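Local coordinates for CysE, serine acetyltransferase (PDB 4HZD), which transfers an acetyl group from acetyl-coenzyme A to serine, probably yielding the O-acetylserine from which cysteine is then made, at residues V190-T195 against V210-G215; A216-N221 against S234-S239; T152-A157 against L172-T177; I59-G64 against I72-F77. All blocks are in the same frame, centred on the assembly; numbering follows the deposited sequence.

How the contacts relate
From the N terminus, contact 4 comes first: it closes the short turn between two helices of the N-terminal region, on the other side of the chain's centre from contacts 1 and 2. Contact 3 follows at the start of the left-handed beta-helix and closes one coil. Contact 1 brings 190-195 to 210-215, on a different sheet, and contact 2 closes a further coil. All four are in series; none nests or crosses. Strands 152-154, 172-174, 191-193, 217-219 and 235-236 run side by side in one parallel sheet, so contact 3, the 190-195 side of contact 1 and contact 2 follow one another across it. Contacts 1 and 2 both touch coenzyme A, centres about 7 Å apart.

Contact 1. Residues V190-T195 against V210-G215; sequences VTLGGT and VLIGAG. With COA (coenzyme A), chain C.
Val190 and Gly215 mark the closest approach of the two backbones, with Val190 CA 4.9 Å from Gly215 CA. Strands 191-193 and 211-212 belong to different sheets of the left-handed beta-helix, and no backbone bonds join the two segments. Gly215, at a positive phi of 75°, lies in the turn that leads out of 210-215.

Side chains therefore do the joining, inside the coil. Val190 meets Ile212 at about a right angle, its CG2 resting 3.8 Å from Ile212 CG2. With CG1 anti to the backbone N (chi1 167°), Val190 has its CG2 branch beside that nitrogen, where it also comes 3.3 Å from Gly213 O. The other branch of Ile212 runs out straight and puts CD1 4.1 Å from Leu192 CD2.

The outer side of 190-195 serves the cofactor. COA N4P donates a weak, bent bond of 2.8 Å to Gly194 O, while Thr191 CG2 lies 3.7 Å from COA S1P. Gly213 and Ala214 belong to the pocket of another coenzyme A, which Ala214 N holds through O5P.

Within the sheet, strand 191-193 lies between 172-174 and 217-219, with backbone bonds to both. Inside the prism, Leu192 and Ile212 both touch Ile206 of strand 205-206, and Ile212 packs further against Ile218 of strand 217-219 and Ile230 of strand 229-230.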
# COMPACT_ATOMS: atom_id res chain seq x y z
N VAL A 190 -0.89 22.91 -22.99
CA VAL A 190 -0.53 24.34 -23.00
C VAL A 190 0.80 24.60 -22.28
O VAL A 190 1.04 24.05 -21.20
CB VAL A 190 -1.65 25.23 -22.45
CG1 VAL A 190 -1.13 26.65 -22.17
CG2 VAL A 190 -2.80 25.28 -23.46
N THR A 191 1.66 25.38 -22.94
CA THR A 191 2.92 25.84 -22.33
C THR A 191 2.85 27.36 -22.14
O THR A 191 2.64 28.15 -23.11
CB THR A 191 4.17 25.50 -23.17
OG1 THR A 191 4.26 24.09 -23.40
CG2 THR A 191 5.46 25.92 -22.46
N LEU A 192 3.03 27.77 -20.90
CA LEU A 192 3.39 29.14 -20.59
C LEU A 192 4.85 29.13 -20.26
O LEU A 192 5.25 28.91 -19.11
CB LEU A 192 2.54 29.70 -19.46
CG LEU A 192 1.05 29.48 -19.70
CD1 LEU A 192 0.32 30.10 -18.51
CD2 LEU A 192 0.59 30.14 -21.00
N GLY A 193 5.67 29.26 -21.30
CA GLY A 193 7.09 28.96 -21.17
C GLY A 193 8.03 30.06 -21.63
O GLY A 193 7.61 31.22 -21.80
N GLY A 194 9.31 29.68 -21.81
CA GLY A 194 10.39 30.60 -22.19
C GLY A 194 10.86 30.42 -23.62
O GLY A 194 10.66 29.38 -24.23
N THR A 195 11.49 31.46 -24.17
CA THR A 195 12.07 31.39 -25.50
C THR A 195 13.38 30.60 -25.45
O THR A 195 13.87 30.13 -26.47
CB THR A 195 12.41 32.80 -26.03
OG1 THR A 195 13.15 33.50 -25.02
CG2 THR A 195 11.16 33.58 -26.37
N VAL A 210 -9.03 35.54 -20.33
CA VAL A 210 -8.41 34.83 -21.47
C VAL A 210 -8.81 33.34 -21.55
O VAL A 210 -8.96 32.65 -20.53
CB VAL A 210 -6.86 35.01 -21.44
CG1 VAL A 210 -6.13 34.10 -22.43
CG2 VAL A 210 -6.49 36.47 -21.74
N LEU A 211 -9.02 32.88 -22.78
CA LEU A 211 -9.09 31.46 -23.09
C LEU A 211 -7.87 31.02 -23.92
O LEU A 211 -7.53 31.60 -24.97
CB LEU A 211 -10.41 31.14 -23.80
CG LEU A 211 -10.58 29.83 -24.58
CD1 LEU A 211 -10.57 28.64 -23.63
CD2 LEU A 211 -11.88 29.88 -25.39
N ILE A 212 -7.20 29.96 -23.45
CA ILE A 212 -6.08 29.38 -24.15
C ILE A 212 -6.40 27.97 -24.61
O ILE A 212 -6.61 27.05 -23.78
CB ILE A 212 -4.80 29.42 -23.31
CG1 ILE A 212 -4.63 30.79 -22.63
CG2 ILE A 212 -3.58 28.97 -24.13
CD1 ILE A 212 -3.39 30.94 -21.76
N GLY A 213 -6.45 27.81 -25.94
CA GLY A 213 -6.85 26.56 -26.59
C GLY A 213 -5.83 25.44 -26.48
O GLY A 213 -4.66 25.69 -26.13
N ALA A 214 -6.25 24.22 -26.82
CA ALA A 214 -5.43 23.01 -26.61
C ALA A 214 -4.13 23.04 -27.37
O ALA A 214 -4.09 23.38 -28.58
CB ALA A 214 -6.20 21.74 -27.00
N GLY A 215 -3.05 22.67 -26.70
CA GLY A 215 -1.75 22.58 -27.36
C GLY A 215 -1.04 23.89 -27.67
O GLY A 215 0.00 23.86 -28.31
N1A COA C . 7.20 28.68 -34.64
C2A COA C . 7.09 29.37 -35.80
N3A COA C . 7.94 30.36 -36.15
C4A COA C . 8.95 30.74 -35.32
C5A COA C . 9.12 30.06 -34.02
C6A COA C . 8.16 28.97 -33.72
N6A COA C . 8.22 28.26 -32.55
N7A COA C . 10.18 30.64 -33.43
C8A COA C . 10.66 31.61 -34.26
N9A COA C . 9.91 31.67 -35.38
C1B COA C . 10.07 32.58 -36.55
C2B COA C . 9.70 34.01 -36.21
O2B COA C . 8.29 34.22 -36.31
C3B COA C . 10.47 34.80 -37.25
O3B COA C . 9.70 34.93 -38.46
P3B COA C . 9.60 36.32 -39.29
O7A COA C . 11.06 36.72 -39.43
O8A COA C . 8.77 37.24 -38.42
O9A COA C . 8.90 35.95 -40.59
C4B COA C . 11.73 33.95 -37.48
O4B COA C . 11.41 32.62 -37.04
C5B COA C . 12.94 34.45 -36.71
O5B COA C . 12.67 34.39 -35.31
P1A COA C . 13.83 34.48 -34.19
O1A COA C . 13.14 34.53 -32.84
O2A COA C . 14.79 35.59 -34.58
O3A COA C . 14.59 33.06 -34.36
P2A COA C . 15.40 32.29 -33.19
O4A COA C . 16.01 33.33 -32.29
O5A COA C . 16.29 31.23 -33.81
O6A COA C . 14.22 31.53 -32.37
CBP COA C . 13.70 29.46 -31.11
CCP COA C . 14.45 30.79 -31.16
CDP COA C . 13.00 29.20 -32.44
CEP COA C . 14.74 28.36 -30.87
CAP COA C . 12.67 29.52 -29.95
OAP COA C . 11.76 30.64 -30.09
C9P COA C . 11.84 28.26 -29.75
O9P COA C . 10.68 28.19 -30.13
N8P COA C . 12.47 27.26 -29.13
C7P COA C . 11.83 26.36 -28.19
C6P COA C . 11.86 26.88 -26.75
C5P COA C . 10.85 26.12 -25.92
O5P COA C . 10.30 25.13 -26.38
N4P COA C . 10.64 26.60 -24.68
C3P COA C . 9.61 26.17 -23.75
C2P COA C . 9.94 26.61 -22.33
S1P COA C . 8.92 25.66 -21.17

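Contact 2. Residues A216-N221 against S234-S239. With COA (coenzyme A), chain C.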
# COMPACT_ATOMS: atom_id res chain seq x y z
N ALA A 216 -1.60 25.04 -27.26
CA ALA A 216 -0.95 26.32 -27.51
C ALA A 216 0.39 26.46 -26.75
O ALA A 216 0.48 26.06 -25.57
CB ALA A 216 -1.88 27.46 -27.14
N LYS A 217 1.41 26.99 -27.41
CA LYS A 217 2.65 27.40 -26.74
C LYS A 217 2.74 28.92 -26.71
O LYS A 217 2.72 29.57 -27.78
CB LYS A 217 3.91 26.85 -27.44
CG LYS A 217 3.71 25.58 -28.25
CD LYS A 217 3.76 24.33 -27.41
CE LYS A 217 3.30 23.15 -28.25
NZ LYS A 217 2.38 22.29 -27.46
N ILE A 218 2.85 29.49 -25.51
CA ILE A 218 2.99 30.93 -25.34
C ILE A 218 4.38 31.11 -24.71
O ILE A 218 4.66 30.58 -23.61
CB ILE A 218 1.85 31.53 -24.52
CG1 ILE A 218 0.49 31.14 -25.16
CG2 ILE A 218 1.97 33.04 -24.42
CD1 ILE A 218 -0.73 31.55 -24.36
N LEU A 219 5.29 31.78 -25.44
CA LEU A 219 6.73 31.72 -25.07
C LEU A 219 7.36 33.08 -24.94
O LEU A 219 7.34 33.84 -25.89
CB LEU A 219 7.55 30.92 -26.08
CG LEU A 219 7.03 29.54 -26.47
CD1 LEU A 219 7.89 29.00 -27.60
CD2 LEU A 219 7.04 28.62 -25.25
N GLY A 220 7.95 33.35 -23.78
CA GLY A 220 8.62 34.63 -23.51
C GLY A 220 7.90 35.45 -22.45
O GLY A 220 6.79 35.12 -22.05
N ASN A 221 8.57 36.49 -21.99
CA ASN A 221 7.95 37.52 -21.17
C ASN A 221 7.04 38.43 -22.04
O ASN A 221 7.37 39.59 -22.33
CB ASN A 221 9.02 38.32 -20.44
CG ASN A 221 8.44 39.27 -19.44
OD1 ASN A 221 7.28 39.14 -19.07
ND2 ASN A 221 9.23 40.24 -19.01
N SER A 234 -1.87 27.18 -31.53
CA SER A 234 -1.09 28.41 -31.76
C SER A 234 0.32 28.42 -31.11
O SER A 234 0.51 27.95 -29.98
CB SER A 234 -1.86 29.63 -31.26
OG SER A 234 -3.09 29.75 -31.93
N VAL A 235 1.31 28.96 -31.83
CA VAL A 235 2.59 29.32 -31.18
C VAL A 235 2.70 30.85 -31.07
O VAL A 235 2.72 31.56 -32.08
CB VAL A 235 3.82 28.73 -31.88
CG1 VAL A 235 5.08 29.15 -31.15
CG2 VAL A 235 3.73 27.21 -31.92
N VAL A 236 2.77 31.34 -29.85
CA VAL A 236 2.59 32.76 -29.56
C VAL A 236 3.90 33.32 -29.04
O VAL A 236 4.39 32.92 -27.97
CB VAL A 236 1.42 32.99 -28.58
CG1 VAL A 236 1.20 34.46 -28.34
CG2 VAL A 236 0.14 32.37 -29.15
N LEU A 237 4.47 34.23 -29.83
CA LEU A 237 5.82 34.73 -29.58
C LEU A 237 5.86 36.23 -29.36
O LEU A 237 6.89 36.77 -28.99
CB LEU A 237 6.79 34.33 -30.72
CG LEU A 237 6.89 32.85 -31.11
CD1 LEU A 237 7.71 32.72 -32.38
CD2 LEU A 237 7.48 31.98 -29.99
N LYS A 238 4.73 36.90 -29.58
CA LYS A 238 4.64 38.35 -29.40
C LYS A 238 3.41 38.66 -28.58
O LYS A 238 2.45 37.88 -28.61
CB LYS A 238 4.59 39.05 -30.78
CG LYS A 238 5.79 38.68 -31.65
CD LYS A 238 6.59 39.89 -32.12
CE LYS A 238 6.47 40.08 -33.62
NZ LYS A 238 5.05 39.81 -34.00
N SER A 239 3.44 39.78 -27.83
CA SER A 239 2.32 40.16 -26.97
C SER A 239 1.01 40.25 -27.75
O SER A 239 0.99 40.68 -28.90
CB SER A 239 2.58 41.46 -26.21
OG SER A 239 3.59 41.31 -25.22
N1A COA C . 7.20 28.68 -34.64
C2A COA C . 7.09 29.37 -35.80
N3A COA C . 7.94 30.36 -36.15
C4A COA C . 8.95 30.74 -35.32
C5A COA C . 9.12 30.06 -34.02
C6A COA C . 8.16 28.97 -33.72
N6A COA C . 8.22 28.26 -32.55
N7A COA C . 10.18 30.64 -33.43
C8A COA C . 10.66 31.61 -34.26
N9A COA C . 9.91 31.67 -35.38
C1B COA C . 10.07 32.58 -36.55
C2B COA C . 9.70 34.01 -36.21
O2B COA C . 8.29 34.22 -36.31
C3B COA C . 10.47 34.80 -37.25
O3B COA C . 9.70 34.93 -38.46
P3B COA C . 9.60 36.32 -39.29
O7A COA C . 11.06 36.72 -39.43
O8A COA C . 8.77 37.24 -38.42
O9A COA C . 8.90 35.95 -40.59
C4B COA C . 11.73 33.95 -37.48
O4B COA C . 11.41 32.62 -37.04
C5B COA C . 12.94 34.45 -36.71
O5B COA C . 12.67 34.39 -35.31
P1A COA C . 13.83 34.48 -34.19
O1A COA C . 13.14 34.53 -32.84
O2A COA C . 14.79 35.59 -34.58
O3A COA C . 14.59 33.06 -34.36
P2A COA C . 15.40 32.29 -33.19
O4A COA C . 16.01 33.33 -32.29
O5A COA C . 16.29 31.23 -33.81
O6A COA C . 14.22 31.53 -32.37
CBP COA C . 13.70 29.46 -31.11
CCP COA C . 14.45 30.79 -31.16
CDP COA C . 13.00 29.20 -32.44
CEP COA C . 14.74 28.36 -30.87
CAP COA C . 12.67 29.52 -29.95
OAP COA C . 11.76 30.64 -30.09
C9P COA C . 11.84 28.26 -29.75
O9P COA C . 10.68 28.19 -30.13
N8P COA C . 12.47 27.26 -29.13
C7P COA C . 11.83 26.36 -28.19
C6P COA C . 11.86 26.88 -26.75
C5P COA C . 10.85 26.12 -25.92
O5P COA C . 10.30 25.13 -26.38
N4P COA C . 10.64 26.60 -24.68
C3P COA C . 9.61 26.17 -23.75
C2P COA C . 9.94 26.61 -22.33
S1P COA C . 8.92 25.66 -21.17
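Lys217 uses both its backbone polar atoms on the neighbouring strand. Its N donates 2.9 Å to Ser234 O, and its O accepts from Val236 N at 2.7 Å with an N-H...O angle of 161°. One step further on, Leu219 N gives to Val236 O at 2.9 Å. Lys217 O has a second, softer neighbour in Val235 CA, 3.4 Å away. On the other strand edges, the Ile218 backbone bonds to Thr191 and Gly193, and that of Val235 to Gly248. Leu219 O is the exception: the contact buries it, and it has no partner anywhere in the model.

Residues 216-219 and 234-237 run parallel, 7° apart, as successive coils of the left-handed parallel beta-helix built from hexapeptide repeats. Ile218 and Val236 lie side by side on the inner face, both against Ile230. Lys217 and Val235 point to the outer face, where coenzyme A lies beyond Val235.

Polar ends find partners close by. The bent chain of Lys217 brings NZ back to Gly215 O, with a weak bond to Gly189 O; Ser234 OG is bonded to Ala231 O, and Ser234 belongs with Ala232 and Gly248 to a magnesium site. Asn221 OD1 takes a bond from Lys205 NZ, and Ser239 OG is bonded to Gln223 N.

Leu219 and Leu237 point the same way, CD1 of Leu219 3.8 Å from CD2 of Leu237. CG of Leu237 sits beside its backbone N (chi1 -54°), and its CD1 rests 3.4 Å from COA N7A of the adenine. Val235 CG1 comes 3.6 Å from the exocyclic COA N6A.

Contact 3. Residues T152-A157 against L172-T177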
# COMPACT_ATOMS: atom_id res chain seq x y z
N THR A 152 0.60 18.06 -14.78
CA THR A 152 0.62 19.52 -14.78
C THR A 152 1.91 19.90 -14.08
O THR A 152 2.09 19.63 -12.88
CB THR A 152 -0.60 20.11 -14.02
OG1 THR A 152 -0.70 19.47 -12.75
CG2 THR A 152 -1.92 19.82 -14.76
N ASP A 153 2.83 20.47 -14.84
CA ASP A 153 4.14 20.87 -14.30
C ASP A 153 4.09 22.40 -14.13
O ASP A 153 4.25 23.18 -15.09
CB ASP A 153 5.29 20.39 -15.22
CG ASP A 153 6.62 20.92 -14.80
OD1 ASP A 153 6.61 21.80 -13.93
OD2 ASP A 153 7.69 20.44 -15.30
N ILE A 154 3.79 22.81 -12.91
CA ILE A 154 3.64 24.25 -12.59
C ILE A 154 4.72 24.62 -11.58
O ILE A 154 4.76 24.08 -10.46
CB ILE A 154 2.24 24.56 -12.03
CG1 ILE A 154 1.15 24.01 -12.97
CG2 ILE A 154 2.07 26.05 -11.77
CD1 ILE A 154 -0.29 24.09 -12.49
N HIS A 155 5.61 25.55 -11.96
CA HIS A 155 6.62 25.99 -11.02
C HIS A 155 5.99 26.68 -9.82
O HIS A 155 5.08 27.49 -9.99
CB HIS A 155 7.64 26.90 -11.68
CG HIS A 155 8.87 27.12 -10.83
ND1 HIS A 155 8.88 27.94 -9.75
CD2 HIS A 155 10.13 26.55 -10.90
CE1 HIS A 155 10.11 27.92 -9.20
NE2 HIS A 155 10.87 27.09 -9.91
N PRO A 156 6.45 26.35 -8.59
CA PRO A 156 5.78 26.94 -7.42
C PRO A 156 5.85 28.47 -7.32
O PRO A 156 5.06 29.02 -6.60
CB PRO A 156 6.52 26.31 -6.21
CG PRO A 156 7.12 25.04 -6.74
CD PRO A 156 7.39 25.27 -8.21
N ALA A 157 6.75 29.12 -8.05
CA ALA A 157 6.87 30.59 -8.05
C ALA A 157 5.90 31.23 -9.01
O ALA A 157 5.73 32.46 -9.00
CB ALA A 157 8.31 31.04 -8.39
N LEU A 172 0.16 20.43 -19.31
CA LEU A 172 0.40 21.79 -18.89
C LEU A 172 1.77 22.00 -18.29
O LEU A 172 2.19 21.28 -17.40
CB LEU A 172 -0.68 22.28 -17.90
CG LEU A 172 -0.58 23.73 -17.39
CD1 LEU A 172 -0.88 24.75 -18.49
CD2 LEU A 172 -1.52 23.94 -16.22
N VAL A 173 2.44 23.03 -18.81
CA VAL A 173 3.69 23.52 -18.27
C VAL A 173 3.60 25.05 -18.04
O VAL A 173 3.28 25.84 -18.95
CB VAL A 173 4.91 23.18 -19.18
CG1 VAL A 173 6.18 23.80 -18.62
CG2 VAL A 173 5.11 21.68 -19.39
N VAL A 174 3.92 25.46 -16.82
CA VAL A 174 3.93 26.86 -16.45
C VAL A 174 5.26 27.19 -15.76
O VAL A 174 5.60 26.61 -14.70
CB VAL A 174 2.75 27.20 -15.53
CG1 VAL A 174 2.75 28.67 -15.06
CG2 VAL A 174 1.45 26.82 -16.21
N GLY A 175 5.97 28.13 -16.36
CA GLY A 175 7.27 28.54 -15.87
C GLY A 175 7.27 29.40 -14.62
O GLY A 175 6.26 29.97 -14.21
N GLU A 176 8.44 29.47 -14.02
CA GLU A 176 8.70 30.15 -12.77
C GLU A 176 8.21 31.59 -12.68
O GLU A 176 7.72 32.00 -11.61
CB GLU A 176 10.22 30.08 -12.52
CG GLU A 176 10.68 30.89 -11.34
CD GLU A 176 12.20 30.92 -11.23
OE1 GLU A 176 12.86 30.64 -12.25
OE2 GLU A 176 12.69 31.20 -10.13
N THR A 177 8.32 32.37 -13.77
CA THR A 177 7.94 33.77 -13.73
C THR A 177 6.63 34.07 -14.46
O THR A 177 6.32 35.25 -14.76
CB THR A 177 9.04 34.68 -14.28
OG1 THR A 177 9.16 34.47 -15.70
CG2 THR A 177 10.38 34.38 -13.56
O HOH W 1 7.39 24.26 -14.68
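Asp153 uses both its backbone N and O on strand 172-174: N donates to Leu172 O at 2.8 Å and O accepts from Val174 N at 2.9 Å. His155 N then donates to Val174 O at 2.9 Å. The strands, their axes 2° apart, belong to successive coils at the start of the left-handed parallel beta-helix.

Apolar contacts fill the face carrying Ile154: its CD1 reaches Leu172 CD2 at 3.9 Å, and CG2 lies alongside Val174 CB.

His155 has CG turned away from its backbone N (chi1 -166°), which lays the ring alongside Glu176, ring and carboxylate planes 28° apart. Glu176 CB sits over the middle of one face, a CH-pi contact 3.7 Å from the centroid, and Pro156 CD covers the opposite face toward the rim. Ala157 N donates to His155 ND1 at 3.0 Å, close to the ring plane, fixing the ring's rotation; NE2 bonds Ala104 O of the third subunit.

Water 1 lies 2.7 Å from Asp153 OD1 and 3.0 Å from Val174 O, with more acceptors around it than protons to give. Asp153 OD1 also bonds Gln143 NE2, and OD2 bonds His168 ND1 of the third subunit; Glu176 OE1 forms a salt bridge with Arg202.

Strand 152-154 is outermost in its sheet within the chain, and helices 116-132 and 136-149 pack on it; 172-174 passes on to strand 191-193 through backbone bonds.

Contact 4. Residues I59-G64 against I72-F77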
# COMPACT_ATOMS: atom_id res chain seq x y z
N ILE A 59 -7.40 15.75 -2.52
CA ILE A 59 -6.15 16.05 -3.17
C ILE A 59 -5.00 15.32 -2.46
O ILE A 59 -4.13 14.76 -3.13
CB ILE A 59 -5.87 17.55 -3.27
CG1 ILE A 59 -6.92 18.23 -4.17
CG2 ILE A 59 -4.51 17.75 -3.91
CD1 ILE A 59 -6.79 19.72 -4.19
N ALA A 60 -5.02 15.34 -1.12
CA ALA A 60 -4.04 14.61 -0.35
C ALA A 60 -3.98 13.11 -0.74
O ALA A 60 -2.87 12.58 -0.89
CB ALA A 60 -4.23 14.82 1.16
N GLU A 61 -5.14 12.48 -0.94
CA GLU A 61 -5.24 11.05 -1.29
C GLU A 61 -4.71 10.79 -2.68
O GLU A 61 -4.08 9.76 -2.93
CB GLU A 61 -6.69 10.52 -1.20
CG GLU A 61 -7.26 10.39 0.23
CD GLU A 61 -6.38 9.57 1.16
OE1 GLU A 61 -6.17 8.38 0.88
OE2 GLU A 61 -5.85 10.13 2.15
N ARG A 62 -4.96 11.71 -3.61
CA ARG A 62 -4.43 11.55 -4.97
C ARG A 62 -2.90 11.67 -4.99
O ARG A 62 -2.22 10.91 -5.68
CB ARG A 62 -5.10 12.55 -5.93
CG ARG A 62 -6.64 12.40 -6.00
CD ARG A 62 -7.15 13.05 -7.29
NE ARG A 62 -6.93 12.12 -8.39
CZ ARG A 62 -7.25 12.33 -9.68
NH1 ARG A 62 -7.75 13.48 -10.10
NH2 ARG A 62 -7.04 11.35 -10.55
N LEU A 63 -2.36 12.59 -4.20
CA LEU A 63 -0.89 12.84 -4.21
C LEU A 63 -0.15 11.92 -3.25
O LEU A 63 1.06 11.71 -3.39
CB LEU A 63 -0.62 14.32 -3.83
CG LEU A 63 -1.25 15.40 -4.70
CD1 LEU A 63 -1.13 16.76 -4.04
CD2 LEU A 63 -0.62 15.37 -6.09
N GLY A 64 -0.86 11.40 -2.25
CA GLY A 64 -0.21 10.47 -1.29
C GLY A 64 0.63 9.35 -1.91
O GLY A 64 0.24 8.79 -2.93
N ILE A 72 0.48 13.61 5.83
CA ILE A 72 1.40 14.74 5.89
C ILE A 72 0.95 15.83 4.93
O ILE A 72 0.92 17.02 5.29
CB ILE A 72 2.86 14.32 5.58
CG1 ILE A 72 3.38 13.46 6.77
CG2 ILE A 72 3.73 15.55 5.33
CD1 ILE A 72 4.51 12.49 6.40
N LEU A 73 0.54 15.41 3.73
CA LEU A 73 0.03 16.39 2.74
C LEU A 73 -1.25 17.07 3.26
O LEU A 73 -1.38 18.28 3.14
CB LEU A 73 -0.22 15.73 1.38
CG LEU A 73 0.98 15.06 0.70
CD1 LEU A 73 0.60 14.49 -0.66
CD2 LEU A 73 2.04 16.13 0.54
N ARG A 74 -2.18 16.31 3.81
CA ARG A 74 -3.44 16.88 4.33
C ARG A 74 -3.22 17.84 5.51
O ARG A 74 -3.87 18.90 5.57
CB ARG A 74 -4.41 15.76 4.70
CG ARG A 74 -5.77 16.20 5.22
CD ARG A 74 -6.59 15.02 5.77
NE ARG A 74 -5.93 14.41 6.93
CZ ARG A 74 -5.29 13.24 6.94
NH1 ARG A 74 -5.24 12.47 5.85
NH2 ARG A 74 -4.71 12.82 8.07
N GLN A 75 -2.33 17.47 6.43
CA GLN A 75 -1.95 18.32 7.56
C GLN A 75 -1.27 19.63 7.10
O GLN A 75 -1.48 20.69 7.70
CB GLN A 75 -1.01 17.56 8.53
CG GLN A 75 -1.62 16.33 9.21
CD GLN A 75 -0.57 15.43 9.88
OE1 GLN A 75 0.64 15.59 9.68
NE2 GLN A 75 -1.03 14.49 10.71
N THR A 76 -0.44 19.53 6.05
CA THR A 76 0.20 20.69 5.45
C THR A 76 -0.83 21.61 4.75
O THR A 76 -0.86 22.81 5.00
CB THR A 76 1.38 20.25 4.54
OG1 THR A 76 2.18 19.35 5.30
CG2 THR A 76 2.22 21.45 4.11
N PHE A 77 -1.68 21.05 3.87
CA PHE A 77 -2.91 21.76 3.43
C PHE A 77 -3.68 22.50 4.55
O PHE A 77 -4.01 23.67 4.38
CB PHE A 77 -3.88 20.79 2.75
CG PHE A 77 -3.96 20.95 1.27
CD1 PHE A 77 -4.31 22.18 0.71
CD2 PHE A 77 -3.71 19.86 0.42
CE1 PHE A 77 -4.39 22.34 -0.68
CE2 PHE A 77 -3.78 20.01 -0.97
CZ PHE A 77 -4.13 21.24 -1.50
O HOH W 2 -4.88 9.76 4.56
O HOH W 3 -6.31 12.60 3.23
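Phe77 presents the edge of its ring to Ile59, CE2 lying 3.8 Å from Ile59 CG2, and the two side chains cross at about a right angle. Ile59 CD1 lies 4.1 Å from Phe77 CZ, well off the ring plane, while the ring of Trp87 meets that of Phe77 with the planes at about 25°. The second flat group is the guanidinium of Arg74, with waters 2 and 3 at its edge and in its plane.

These two waters link opposite charges that do not touch: Glu61 OE2 is 4.4 Å from Arg74 NH1, too far for a salt bridge. Water 3 donates to Glu61 OE2 and accepts from Arg74 NH1 at 2.8 Å; water 2 does the same, with a weaker bond from the arginine. The direct salt bridge of Arg74 is made by NH2 to Asp71. Arg74 NH2 also lies close to Arg74 NH1 of the fourth subunit; Asp71 and Glu61 may partly offset these like charges.

Apolar atoms close the gap between the helices. Ala60 CB fits against the Arg74 backbone and rests 3.7 Å from Arg74 CB. Leu73 has CG beside its backbone N (chi1 -58°), and its CD1 presses tightly on Leu63 CB at 3.4 Å.

Segments 59-63 and 72-77 pass with axes 8.7 Å apart, crossing at 144°. This is a splayed antiparallel helical hairpin, part of the alpha-helical N-terminal domain of serine acetyltransferases, whose outer side meets other subunits of the hexamer.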